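Local structure of crispr-associated protein Cas5, dvulg subtype (Xanthomonas oryzae pv. oryzae, 3VZI) at residues A[57-62]-A[211-216]; A[64-69]-A[107-112]. The protein is a Cas5d protein of the CRISPR-Cas system, probably an endoribonuclease that processes CRISPR precursor RNA, with nucleic-acid binding consistent with its RRM-like fold. All blocks are in the same frame, centred on the assembly; numbering follows the deposited sequence.

Interaction 1. Residues A[57-62]-A[211-216]; sequences SIQVLK and DGLVAV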
loop_
_atom_site.group_PDB
_atom_site.type_symbol
_atom_site.label_atom_id
_atom_site.label_comp_id
_atom_site.label_asym_id
_atom_site.label_seq_id
_atom_site.Cartn_x
_atom_site.Cartn_y
_atom_site.Cartn_z
ATOM N N SER A 57 -3.181 -2.572 12.641
ATOM C CA SER A 57 -1.764 -2.210 12.739
ATOM C C SER A 57 -0.910 -2.784 11.622
ATOM O O SER A 57 -1.262 -3.775 11.011
ATOM C CB SER A 57 -1.198 -2.604 14.085
ATOM O OG SER A 57 -0.760 -3.938 14.039
ATOM N N ILE A 58 0.201 -2.118 11.347
ATOM C CA ILE A 58 1.164 -2.532 10.327
ATOM C C ILE A 58 2.505 -2.712 11.032
ATOM O O ILE A 58 2.887 -1.883 11.839
ATOM C CB ILE A 58 1.329 -1.421 9.284
ATOM C CG1 ILE A 58 0.069 -1.318 8.418
ATOM C CG2 ILE A 58 2.585 -1.610 8.435
ATOM C CD1 ILE A 58 -0.275 0.123 8.100
ATOM N N GLN A 59 3.214 -3.788 10.744
ATOM C CA GLN A 59 4.542 -4.027 11.311
ATOM C C GLN A 59 5.511 -3.917 10.162
ATOM O O GLN A 59 5.375 -4.633 9.186
ATOM C CB GLN A 59 4.614 -5.435 11.877
ATOM C CG GLN A 59 5.965 -5.824 12.425
ATOM C CD GLN A 59 6.124 -5.474 13.879
ATOM O OE1 GLN A 59 5.230 -5.732 14.702
ATOM N NE2 GLN A 59 7.266 -4.877 14.216
ATOM N N VAL A 60 6.455 -2.991 10.228
ATOM C CA VAL A 60 7.444 -2.864 9.153
ATOM C C VAL A 60 8.550 -3.872 9.465
ATOM O O VAL A 60 9.107 -3.893 10.580
ATOM C CB VAL A 60 7.933 -1.407 9.071
ATOM C CG1 VAL A 60 8.932 -1.152 7.938
ATOM C CG2 VAL A 60 6.723 -0.504 8.953
ATOM N N LEU A 61 8.826 -4.757 8.515
ATOM C CA LEU A 61 9.857 -5.734 8.740
ATOM C C LEU A 61 11.221 -5.321 8.249
ATOM O O LEU A 61 12.223 -5.708 8.868
ATOM C CB LEU A 61 9.470 -7.085 8.202
ATOM C CG LEU A 61 8.253 -7.736 8.876
ATOM C CD1 LEU A 61 7.820 -8.917 8.033
ATOM C CD2 LEU A 61 8.435 -8.183 10.321
ATOM N N LYS A 62 11.290 -4.520 7.185
ATOM C CA LYS A 62 12.585 -4.194 6.580
ATOM C C LYS A 62 12.912 -2.710 6.552
ATOM O O LYS A 62 12.011 -1.882 6.576
ATOM C CB LYS A 62 12.696 -4.853 5.205
ATOM C CG LYS A 62 12.926 -6.372 5.312
ATOM C CD LYS A 62 12.560 -7.139 4.061
ATOM C CE LYS A 62 13.793 -7.363 3.192
ATOM N NZ LYS A 62 13.538 -8.453 2.200
ATOM N N ASP A 211 9.228 0.220 17.618
ATOM C CA ASP A 211 9.889 -1.070 17.299
ATOM C C ASP A 211 9.280 -1.744 16.047
ATOM O O ASP A 211 9.032 -2.947 16.026
ATOM C CB ASP A 211 9.904 -2.036 18.510
ATOM C CG ASP A 211 10.667 -1.476 19.717
ATOM O OD1 ASP A 211 11.686 -0.776 19.515
ATOM O OD2 ASP A 211 10.265 -1.728 20.886
ATOM N N GLY A 212 9.033 -0.960 15.006
ATOM C CA GLY A 212 8.397 -1.477 13.784
ATOM C C GLY A 212 6.880 -1.352 13.736
ATOM O O GLY A 212 6.287 -1.257 12.649
ATOM N N LEU A 213 6.245 -1.326 14.905
ATOM C CA LEU A 213 4.794 -1.379 14.955
ATOM C C LEU A 213 4.230 0.008 14.787
ATOM O O LEU A 213 4.706 0.935 15.435
ATOM C CB LEU A 213 4.355 -1.949 16.282
ATOM C CG LEU A 213 2.937 -2.473 16.412
ATOM C CD1 LEU A 213 2.577 -3.453 15.285
ATOM C CD2 LEU A 213 2.850 -3.140 17.779
ATOM N N VAL A 214 3.257 0.149 13.892
ATOM C CA VAL A 214 2.544 1.382 13.629
ATOM C C VAL A 214 1.068 1.092 13.903
ATOM O O VAL A 214 0.412 0.477 13.079
ATOM C CB VAL A 214 2.716 1.815 12.133
ATOM C CG1 VAL A 214 1.839 3.008 11.752
ATOM C CG2 VAL A 214 4.175 2.131 11.794
ATOM N N ALA A 215 0.538 1.524 15.049
ATOM C CA ALA A 215 -0.909 1.404 15.334
ATOM C C ALA A 215 -1.705 2.196 14.303
ATOM O O ALA A 215 -1.319 3.286 13.981
ATOM C CB ALA A 215 -1.213 1.932 16.725
ATOM N N VAL A 216 -2.810 1.669 13.795
ATOM C CA VAL A 216 -3.642 2.424 12.837
ATOM C C VAL A 216 -4.960 2.862 13.488
ATOM O O VAL A 216 -5.771 2.014 13.851
ATOM C CB VAL A 216 -3.888 1.608 11.533
ATOM C CG1 VAL A 216 -4.877 2.293 10.597
ATOM C CG2 VAL A 216 -2.554 1.325 10.817
#
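Val214 N donates to Ile58 O at 2.9 Å. The bond is returned by Ile58 N to Val214 O at 3.1 Å, so this reciprocal pair defines an antiparallel hydrogen-bonded position, flanked by the non-hydrogen-bonded pairs Ser57-Ala215 and Gln59-Leu213. The short strand axes run at 162° to each other. Beyond the last pair, Val60 N reaches Gly212 O at 3.0 Å, and Gln59 CA adds a CH...O contact to the same oxygen. Gly212, whose phi is positive, turns the chain into the strand.

The side chain of Gln59 bends at chi2 (89°), which carries its amide back over the turn: NE2 makes a weak bond to Asp211 O at 3.2 Å, while OE1 lies 3.5 Å from Leu213 CD1. That methyl also meets Ser57 OG at 3.6 Å, so one leucine branch covers two polar neighbours on this face. On the other face Ile58 CD1 touches Val216 CG2 at 3.7 Å, the two side chains crossing obliquely; Ile58 also packs on Ile33 and Tyr116, and Val214 on Leu187 and Met209. The geometry is that of an edge strand, 213-215, added beside strand 51-60 of the antiparallel sheet in an RRM-like (ferredoxin-like) fold.

Interaction 2. Residues A[64-69]-A[107-112]; sequences ICFESI and AATVLR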
loop_
_atom_site.group_PDB
_atom_site.type_symbol
_atom_site.label_atom_id
_atom_site.label_comp_id
_atom_site.label_asym_id
_atom_site.label_seq_id
_atom_site.Cartn_x
_atom_site.Cartn_y
_atom_site.Cartn_z
ATOM N N ILE A 64 13.644 1.086 5.634
ATOM C CA ILE A 64 13.088 1.995 4.657
ATOM C C ILE A 64 14.182 2.506 3.728
ATOM O O ILE A 64 14.980 3.314 4.150
ATOM C CB ILE A 64 12.419 3.138 5.411
ATOM C CG1 ILE A 64 11.223 2.581 6.183
ATOM C CG2 ILE A 64 11.951 4.208 4.456
ATOM C CD1 ILE A 64 10.804 3.380 7.393
ATOM N N CYS A 65 14.230 2.011 2.484
ATOM C CA CYS A 65 15.193 2.462 1.467
ATOM C C CYS A 65 14.473 2.833 0.193
ATOM O O CYS A 65 13.523 2.172 -0.185
ATOM C CB CYS A 65 16.203 1.378 1.093
ATOM S SG CYS A 65 16.608 0.207 2.394
ATOM N N PHE A 66 14.965 3.851 -0.510
ATOM C CA PHE A 66 14.307 4.315 -1.712
ATOM C C PHE A 66 15.188 4.061 -2.911
ATOM O O PHE A 66 16.340 3.696 -2.757
ATOM C CB PHE A 66 13.928 5.803 -1.585
ATOM C CG PHE A 66 12.765 6.048 -0.673
ATOM C CD1 PHE A 66 11.450 5.872 -1.132
ATOM C CD2 PHE A 66 12.969 6.394 0.657
ATOM C CE1 PHE A 66 10.358 6.059 -0.285
ATOM C CE2 PHE A 66 11.874 6.573 1.515
ATOM C CZ PHE A 66 10.569 6.411 1.044
ATOM N N GLU A 67 14.643 4.254 -4.108
ATOM C CA GLU A 67 15.371 4.038 -5.339
ATOM C C GLU A 67 14.696 4.864 -6.423
ATOM O O GLU A 67 13.472 4.858 -6.530
ATOM C CB GLU A 67 15.334 2.560 -5.704
ATOM C CG GLU A 67 16.429 2.086 -6.640
ATOM C CD GLU A 67 16.298 0.608 -6.973
ATOM O OE1 GLU A 67 15.326 -0.008 -6.497
ATOM O OE2 GLU A 67 17.144 0.063 -7.721
ATOM N N SER A 68 15.494 5.599 -7.205
ATOM C CA SER A 68 14.967 6.256 -8.389
ATOM C C SER A 68 14.956 5.313 -9.574
ATOM O O SER A 68 15.971 4.704 -9.914
ATOM C CB SER A 68 15.705 7.543 -8.718
ATOM O OG SER A 68 15.117 8.614 -8.009
ATOM N N ILE A 69 13.781 5.228 -10.196
ATOM C CA ILE A 69 13.451 4.220 -11.208
ATOM C C ILE A 69 12.673 4.799 -12.416
ATOM O O ILE A 69 11.815 5.672 -12.250
ATOM C CB ILE A 69 12.729 3.053 -10.503
ATOM C CG1 ILE A 69 13.764 1.999 -10.133
ATOM C CG2 ILE A 69 11.576 2.476 -11.315
ATOM C CD1 ILE A 69 13.560 1.409 -8.757
ATOM N N ALA A 107 9.023 8.496 -14.215
ATOM C CA ALA A 107 10.059 8.460 -13.160
ATOM C C ALA A 107 9.430 8.323 -11.789
ATOM O O ALA A 107 8.458 9.032 -11.489
ATOM C CB ALA A 107 10.936 9.696 -13.207
ATOM N N ALA A 108 9.975 7.416 -10.969
ATOM C CA ALA A 108 9.468 7.227 -9.626
ATOM C C ALA A 108 10.543 7.003 -8.558
ATOM O O ALA A 108 11.663 6.557 -8.847
ATOM C CB ALA A 108 8.463 6.095 -9.615
ATOM N N THR A 109 10.162 7.323 -7.320
ATOM C CA THR A 109 10.948 7.069 -6.133
ATOM C C THR A 109 10.173 6.065 -5.274
ATOM O O THR A 109 9.237 6.414 -4.544
ATOM C CB THR A 109 11.222 8.377 -5.377
ATOM O OG1 THR A 109 11.794 9.305 -6.293
ATOM C CG2 THR A 109 12.203 8.160 -4.219
ATOM N N VAL A 110 10.589 4.813 -5.371
ATOM C CA VAL A 110 9.838 3.679 -4.871
ATOM C C VAL A 110 10.601 3.113 -3.687
ATOM O O VAL A 110 11.837 3.369 -3.553
ATOM C CB VAL A 110 9.705 2.614 -5.968
ATOM C CG1 VAL A 110 8.996 3.218 -7.171
ATOM C CG2 VAL A 110 11.064 2.053 -6.392
ATOM N N LEU A 111 9.870 2.411 -2.802
ATOM C CA LEU A 111 10.486 1.636 -1.717
ATOM C C LEU A 111 11.109 0.388 -2.328
ATOM O O LEU A 111 10.563 -0.183 -3.292
ATOM C CB LEU A 111 9.453 1.229 -0.659
ATOM C CG LEU A 111 8.854 2.314 0.247
ATOM C CD1 LEU A 111 7.508 1.874 0.803
ATOM C CD2 LEU A 111 9.813 2.774 1.367
ATOM N N ARG A 112 12.260 -0.011 -1.804
ATOM C CA ARG A 112 12.962 -1.180 -2.307
ATOM C C ARG A 112 12.835 -2.300 -1.244
ATOM O O ARG A 112 12.637 -2.000 -0.076
ATOM C CB ARG A 112 14.401 -0.768 -2.670
ATOM C CG ARG A 112 15.480 -1.842 -2.601
ATOM C CD ARG A 112 16.732 -1.495 -3.428
ATOM N NE ARG A 112 16.668 -1.941 -4.842
ATOM C CZ ARG A 112 15.964 -2.984 -5.317
ATOM N NH1 ARG A 112 15.246 -3.754 -4.516
ATOM N NH2 ARG A 112 15.984 -3.269 -6.610
HETATM O O HOH W 1 12.214 -0.392 2.519
#
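Arg112 and Glu67 form a cross-strand salt bridge on an antiparallel strand pair, 66-69 with 108-112, whose connection is largely helical; the N-to-C directions of the short segments lie 140° apart. Along the arginine, CB lies 3.9 Å from Cys65 O, the carbonyl that also accepts a hydrogen bond from Arg112 N. CD comes 3.7 Å from Glu67 OE1, and a bend at chi3 (-88°) turns the guanidinium across the carboxylate. Arg112 NE reaches Glu67 OE1 at 2.9 Å, and Arg112 CZ and NH2 each lie 3.3 Å from it, NH2 being farther from OE2. OE1 sits over a guanidinium face and the two planes are 47° apart, which excludes a coplanar, two-pronged bridge. Arg15 adds a long, weak ion pair to OE1, so the carboxylate probably offsets two nearby positive charges.

Ile69 and Ala108 exchange backbone bonds, with Ile69 N 2.8 Å from Ala108 O. The Ile69 and Val110 side chains cross at about a right angle, with Ile69 CD1 touching Val110 CG2. Away from the salt bridge, Leu111 CD2 makes a CH-pi contact with Phe66, standing over one ring face 4.1 Å from the centroid. A water accepts from Cys65 N and donates to Arg112 O.

The two interactions follow each other along the chain: strand 51-60 supplies one side of interaction 1, and its continuation leads into strand 66-69 of interaction 2, with centres 20 Å apart. They belong to separate sheets. Interaction 1 adds an edge strand to the five-stranded antiparallel sheet, and its valines and isoleucine are buried while its other face carries partly exposed or exposed residues. Interaction 2 lies in a smaller mixed sheet where strand 108-112 also pairs with strands 15-16 and 27-28. Both are partly buried, but only interaction 2 combines a salt bridge with an aromatic contact; interaction 1 has a weak amide-to-carbonyl bond instead.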